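Local coordinates for biogenic amine-binding protein (Rhodnius prolixus, PDB 4GE1), which is a salivary lipocalin of a blood-feeding insect that binds biogenic amines, probably serotonin and norepinephrine among them, in its barrel pocket, at residues S6-V11 / V122-D127; Y136-R141 / A155-V160. All blocks are in the same frame, centred on the assembly; numbering follows the deposited sequence.

How the contacts relate
Both contacts sit on the outer wall of the lipocalin barrel, with centres about 10 Å apart, and they come in series along the chain: contact 1 closes before contact 2 opens. Strands 120-127 and 130-140 are consecutive antiparallel neighbours in the same sheet, joined between the contacts by a probable hydrogen bond from Ala137 N to Val123 O. The N-terminal loop lies outside the first strand, and helix 150-159 with the residue after it lies outside the second. His124 and Tyr136 pack together on that outer surface, while Val125 and Gln139 face tryptamine inside, so each strand separates an external covering from the amine pocket.

Contact 1: residues S6-V11 / V122-D127; sequences STVDTV and VVHVCD. With TSS (2-(1H-indol-3-yl)ethanamine), chain E.
Val8 lays its CG1 methyl over one face of the His124 imidazole, offset toward the ring's rim, with CG1 4.2 Å from His124 CG. This is where the N-terminal segment 6-11, which has no regular secondary structure here, runs roughly antiparallel to strand 120-127 on the outside of a lipocalin barrel. The methyl is directed there by the valine's first torsion (chi1 -45°), which sets CG1 opposite the carbonyl carbon and next to the backbone N. His124 reaches outward from the strand with CG anti to its own backbone N, chi1 170°, and its ring also lies close to Ser6: the carbonyl O of Ser6 approaches CE1 of His124 obliquely at 3.6 Å. No direct hydrogen bond links the segments. A water bridges them instead, accepting from Ser6 N at 3.1 Å and lying in the plane of the imidazole at its edge, where it hydrogen-bonds His124 NE2 at 3.1 Å. The polar edge and one face of the buried ring thus each have a partner. Tyr136 of the next strand meets the same ring with the planes inclined at about 50°, and Val8 also touches Ser111 on strand 102-115. A covalent tie lies nearby: Cys126 forms a disulfide with Cys5, the residue just before Ser6, fastening the start of the segment to the barrel wall. The strand's inner surface serves the ligand. Val125, one residue beyond His124, belongs to the tryptamine pocket and packs both of its methyls against the indole, CG1 3.9 Å from CE3 of tryptamine and CG2 3.7 Å from its ring-fusion carbon CD2.

Contact 2: residues Y136-R141 / A155-V160; sequences YAVQSR and AALGKV. With TSS (2-(1H-indol-3-yl)ethanamine), chain E.
Val160 sets its CG2 methyl obliquely against the phenol ring of Tyr136, 3.8 Å from CE1 of Tyr136, the two side chains pointing opposite ways as they pass. CB of Val160 is almost as near the same ring carbon, at 3.9 Å, so the valine meets the CD1-CE1 side of the tyrosine with its branch point as well as a methyl. Two residues further along the strand, Val138 meets Leu157 of the helix, their side chains nearly perpendicular. There a single methyl, Val138 CG2, lies level with the fork of the leucine, 4.0 Å from Leu157 CD1 and the same distance from Leu157 CD2. Leu157 does not leave its backbone pointing at the strand; the end of the side chain closes the distance, after a first torsion (chi1 -66°) that sets CG beside its backbone N. The contact is wholly apolar, with no hydrogen bond between the segments. Leu157 sits in the last turn of helix 150-159, and Val160 follows it, its N hydrogen-bonded to Leu157 O. Farther out, Leu157 and Ala156 both touch Val122 of strand 120-127, and Tyr136 packs on Val8 of the N-terminal loop. Across the strand, Gln139 reaches inward: its OE1 accepts a hydrogen bond of 3.2 Å from the indole NE1 of tryptamine, with a moderately bent N-H...O angle of 155°. Its NE2 hydrogen-bonds Ser121 OG and the OH of Tyr112, itself a pocket residue; this is consistent with the amide being held with OE1 turned to the indole N-H. A helix packed on the outside of an antiparallel barrel, after its last long strand, with the ligand enclosed on the inside, is the classic lipocalin arrangement.

Contact 1: residues S6-V11 / V122-D127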
loop_
_atom_site.group_PDB
_atom_site.type_symbol
_atom_site.label_atom_id
_atom_site.label_comp_id
_atom_site.label_asym_id
_atom_site.label_seq_id
_atom_site.Cartn_x
_atom_site.Cartn_y
_atom_site.Cartn_z
ATOM N N SER A 6 6.726 14.036 4.618
ATOM C CA SER A 6 7.190 14.715 3.417
ATOM C C SER A 6 6.019 14.943 2.470
ATOM O O SER A 6 5.080 14.148 2.429
ATOM C CB SER A 6 8.272 13.889 2.716
ATOM O OG SER A 6 9.427 13.755 3.524
ATOM N N THR A 7 6.066 16.038 1.720
ATOM C CA THR A 7 5.111 16.250 0.641
ATOM C C THR A 7 5.785 15.841 -0.659
ATOM O O THR A 7 6.916 16.245 -0.930
ATOM C CB THR A 7 4.649 17.717 0.551
ATOM O OG1 THR A 7 5.718 18.534 0.058
ATOM C CG2 THR A 7 4.216 18.224 1.917
ATOM N N VAL A 8 5.107 15.019 -1.449
ATOM C CA VAL A 8 5.660 14.574 -2.722
ATOM C C VAL A 8 4.673 14.843 -3.851
ATOM O O VAL A 8 3.456 14.788 -3.649
ATOM C CB VAL A 8 6.036 13.064 -2.703
ATOM C CG1 VAL A 8 6.784 12.704 -1.426
ATOM C CG2 VAL A 8 4.806 12.200 -2.850
ATOM N N ASP A 9 5.202 15.150 -5.033
ATOM C CA ASP A 9 4.375 15.339 -6.218
ATOM C C ASP A 9 3.745 14.006 -6.605
ATOM O O ASP A 9 4.367 12.957 -6.439
ATOM C CB ASP A 9 5.201 15.886 -7.382
ATOM C CG ASP A 9 5.859 17.218 -7.058
ATOM O OD1 ASP A 9 5.468 17.854 -6.054
ATOM O OD2 ASP A 9 6.765 17.631 -7.813
ATOM N N THR A 10 2.520 14.064 -7.125
ATOM C CA THR A 10 1.699 12.879 -7.366
ATOM C C THR A 10 1.151 12.851 -8.792
ATOM O O THR A 10 1.240 13.842 -9.515
ATOM C CB THR A 10 0.491 12.854 -6.418
ATOM O OG1 THR A 10 -0.249 14.072 -6.573
ATOM C CG2 THR A 10 0.940 12.743 -4.978
ATOM N N VAL A 11 0.567 11.716 -9.173
ATOM C CA VAL A 11 0.029 11.517 -10.516
ATOM C C VAL A 11 -1.113 12.477 -10.811
ATOM O O VAL A 11 -2.043 12.606 -10.017
ATOM C CB VAL A 11 -0.522 10.083 -10.701
ATOM C CG1 VAL A 11 -0.833 9.824 -12.161
ATOM C CG2 VAL A 11 0.455 9.054 -10.174
ATOM N N VAL A 122 3.888 3.453 -7.767
ATOM C CA VAL A 122 4.899 3.832 -6.792
ATOM C C VAL A 122 4.265 4.798 -5.797
ATOM O O VAL A 122 3.618 5.769 -6.186
ATOM C CB VAL A 122 6.111 4.455 -7.481
ATOM C CG1 VAL A 122 7.153 4.866 -6.457
ATOM C CG2 VAL A 122 6.686 3.465 -8.495
ATOM N N VAL A 123 4.417 4.514 -4.511
ATOM C CA VAL A 123 3.635 5.230 -3.517
ATOM C C VAL A 123 4.483 5.715 -2.344
ATOM O O VAL A 123 5.510 5.126 -2.015
ATOM C CB VAL A 123 2.438 4.365 -3.010
ATOM C CG1 VAL A 123 2.916 3.209 -2.106
ATOM C CG2 VAL A 123 1.400 5.226 -2.306
ATOM N N HIS A 124 4.056 6.819 -1.743
ATOM C CA HIS A 124 4.594 7.267 -0.471
ATOM C C HIS A 124 3.451 7.304 0.536
ATOM O O HIS A 124 2.424 7.950 0.298
ATOM C CB HIS A 124 5.234 8.653 -0.613
ATOM C CG HIS A 124 5.589 9.290 0.697
ATOM N ND1 HIS A 124 4.762 10.184 1.336
ATOM C CD2 HIS A 124 6.684 9.154 1.483
ATOM C CE1 HIS A 124 5.333 10.579 2.465
ATOM N NE2 HIS A 124 6.496 9.969 2.576
ATOM N N VAL A 125 3.616 6.578 1.640
ATOM C CA VAL A 125 2.611 6.533 2.694
ATOM C C VAL A 125 3.198 7.022 4.002
ATOM O O VAL A 125 4.304 6.635 4.373
ATOM C CB VAL A 125 2.076 5.122 2.913
ATOM C CG1 VAL A 125 0.907 5.153 3.894
ATOM C CG2 VAL A 125 1.661 4.502 1.590
ATOM N N CYS A 126 2.463 7.870 4.709
ATOM C CA CYS A 126 2.990 8.435 5.944
ATOM C C CYS A 126 1.913 8.783 6.963
ATOM O O CYS A 126 0.817 9.199 6.606
ATOM C CB CYS A 126 3.838 9.667 5.639
ATOM S SG CYS A 126 4.754 10.240 7.061
ATOM N N ASP A 127 2.243 8.610 8.237
ATOM C CA ASP A 127 1.313 8.884 9.322
ATOM C C ASP A 127 1.725 10.167 10.018
ATOM O O ASP A 127 2.811 10.243 10.578
ATOM C CB ASP A 127 1.316 7.718 10.312
ATOM C CG ASP A 127 0.322 7.904 11.445
ATOM O OD1 ASP A 127 -0.161 9.040 11.656
ATOM O OD2 ASP A 127 0.035 6.906 12.139
HETATM N N1 TSS E . -1.027 -1.201 4.604
HETATM C CA TSS E . -0.383 -0.041 5.171
HETATM C CB TSS E . 0.698 0.602 4.361
HETATM C CG TSS E . 0.520 0.654 2.876
HETATM C CD1 TSS E . 1.242 -0.062 1.932
HETATM N NE1 TSS E . 0.804 0.264 0.698
HETATM C CE2 TSS E . -0.217 1.186 0.804
HETATM C CD2 TSS E . -0.409 1.448 2.137
HETATM C CZ2 TSS E . -1.016 1.833 -0.178
HETATM C CH2 TSS E . -1.991 2.748 0.210
HETATM C CZ3 TSS E . -2.185 3.015 1.567
HETATM C CE3 TSS E . -1.403 2.373 2.533
HETATM O O HOH W 1 7.969 11.236 5.037
#

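Contact 2: residues Y136-R141 / A155-V160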
loop_
_atom_site.group_PDB
_atom_site.type_symbol
_atom_site.label_atom_id
_atom_site.label_comp_id
_atom_site.label_asym_id
_atom_site.label_seq_id
_atom_site.Cartn_x
_atom_site.Cartn_y
_atom_site.Cartn_z
ATOM N N TYR A 136 8.080 4.260 1.432
ATOM C CA TYR A 136 8.138 4.355 -0.020
ATOM C C TYR A 136 8.028 2.942 -0.586
ATOM O O TYR A 136 8.828 2.067 -0.245
ATOM C CB TYR A 136 9.455 4.986 -0.471
ATOM C CG TYR A 136 9.543 6.478 -0.262
ATOM C CD1 TYR A 136 8.987 7.360 -1.180
ATOM C CD2 TYR A 136 10.198 7.006 0.844
ATOM C CE1 TYR A 136 9.075 8.725 -1.000
ATOM C CE2 TYR A 136 10.295 8.370 1.032
ATOM C CZ TYR A 136 9.733 9.224 0.107
ATOM O OH TYR A 136 9.824 10.579 0.295
ATOM N N ALA A 137 7.042 2.709 -1.444
ATOM C CA ALA A 137 6.783 1.349 -1.916
ATOM C C ALA A 137 6.627 1.231 -3.429
ATOM O O ALA A 137 5.941 2.036 -4.061
ATOM C CB ALA A 137 5.544 0.764 -1.214
ATOM N N VAL A 138 7.271 0.211 -3.992
ATOM C CA VAL A 138 6.994 -0.222 -5.355
ATOM C C VAL A 138 5.969 -1.362 -5.334
ATOM O O VAL A 138 6.087 -2.318 -4.554
ATOM C CB VAL A 138 8.272 -0.647 -6.092
ATOM C CG1 VAL A 138 7.930 -1.276 -7.432
ATOM C CG2 VAL A 138 9.188 0.561 -6.283
ATOM N N GLN A 139 4.955 -1.239 -6.181
ATOM C CA GLN A 139 3.825 -2.165 -6.181
ATOM C C GLN A 139 3.553 -2.697 -7.589
ATOM O O GLN A 139 3.699 -1.980 -8.580
ATOM C CB GLN A 139 2.588 -1.486 -5.576
ATOM C CG GLN A 139 2.883 -0.847 -4.210
ATOM C CD GLN A 139 1.686 -0.143 -3.592
ATOM O OE1 GLN A 139 1.508 -0.155 -2.375
ATOM N NE2 GLN A 139 0.869 0.487 -4.424
ATOM N N SER A 140 3.187 -3.969 -7.675
ATOM C CA SER A 140 3.010 -4.623 -8.962
ATOM C C SER A 140 1.684 -5.378 -8.985
ATOM O O SER A 140 1.157 -5.759 -7.941
ATOM C CB SER A 140 4.172 -5.579 -9.224
ATOM O OG SER A 140 4.002 -6.301 -10.438
ATOM N N ARG A 141 1.137 -5.570 -10.177
ATOM C CA ARG A 141 -0.070 -6.371 -10.337
ATOM C C ARG A 141 0.298 -7.848 -10.252
ATOM O O ARG A 141 -0.560 -8.696 -10.010
ATOM C CB ARG A 141 -0.756 -6.061 -11.670
ATOM C CG ARG A 141 -1.401 -4.671 -11.741
ATOM C CD ARG A 141 -2.453 -4.460 -10.649
ATOM N NE ARG A 141 -3.360 -3.358 -10.965
ATOM C CZ ARG A 141 -4.361 -2.958 -10.185
ATOM N NH1 ARG A 141 -4.585 -3.562 -9.029
ATOM N NH2 ARG A 141 -5.147 -1.952 -10.567
ATOM N N ALA A 155 12.635 5.608 -12.715
ATOM C CA ALA A 155 12.432 7.037 -12.889
ATOM C C ALA A 155 11.553 7.598 -11.780
ATOM O O ALA A 155 11.903 8.591 -11.140
ATOM C CB ALA A 155 11.816 7.318 -14.249
ATOM N N ALA A 156 10.410 6.962 -11.556
ATOM C CA ALA A 156 9.497 7.397 -10.510
ATOM C C ALA A 156 10.212 7.522 -9.166
ATOM O O ALA A 156 9.998 8.487 -8.435
ATOM C CB ALA A 156 8.319 6.449 -10.403
ATOM N N LEU A 157 11.055 6.543 -8.845
ATOM C CA LEU A 157 11.817 6.568 -7.600
ATOM C C LEU A 157 12.855 7.687 -7.658
ATOM O O LEU A 157 13.302 8.194 -6.629
ATOM C CB LEU A 157 12.503 5.220 -7.349
ATOM C CG LEU A 157 11.608 3.999 -7.075
ATOM C CD1 LEU A 157 12.402 2.707 -7.177
ATOM C CD2 LEU A 157 10.951 4.100 -5.711
ATOM N N GLY A 158 13.237 8.064 -8.873
ATOM C CA GLY A 158 14.170 9.158 -9.072
ATOM C C GLY A 158 13.625 10.463 -8.523
ATOM O O GLY A 158 14.322 11.195 -7.821
ATOM N N LYS A 159 12.368 10.750 -8.842
ATOM C CA LYS A 159 11.728 11.975 -8.385
ATOM C C LYS A 159 11.913 12.192 -6.887
ATOM O O LYS A 159 12.026 13.330 -6.432
ATOM C CB LYS A 159 10.234 11.949 -8.698
ATOM C CG LYS A 159 9.870 12.212 -10.146
ATOM C CD LYS A 159 8.366 12.059 -10.331
ATOM C CE LYS A 159 7.606 12.706 -9.175
ATOM N NZ LYS A 159 6.132 12.488 -9.252
ATOM N N VAL A 160 11.946 11.103 -6.124
ATOM C CA VAL A 160 11.943 11.211 -4.667
ATOM C C VAL A 160 13.276 10.826 -4.038
ATOM O O VAL A 160 13.339 10.454 -2.865
ATOM C CB VAL A 160 10.782 10.410 -4.031
ATOM C CG1 VAL A 160 9.449 10.947 -4.532
ATOM C CG2 VAL A 160 10.918 8.914 -4.326
HETATM N N1 TSS E . -1.027 -1.201 4.604
HETATM C CA TSS E . -0.383 -0.041 5.171
HETATM C CB TSS E . 0.698 0.602 4.361
HETATM C CG TSS E . 0.520 0.654 2.876
HETATM C CD1 TSS E . 1.242 -0.062 1.932
HETATM N NE1 TSS E . 0.804 0.264 0.698
HETATM C CE2 TSS E . -0.217 1.186 0.804
HETATM C CD2 TSS E . -0.409 1.448 2.137
HETATM C CZ2 TSS E . -1.016 1.833 -0.178
HETATM C CH2 TSS E . -1.991 2.748 0.210
HETATM C CZ3 TSS E . -2.185 3.015 1.567
HETATM C CE3 TSS E . -1.403 2.373 2.533
#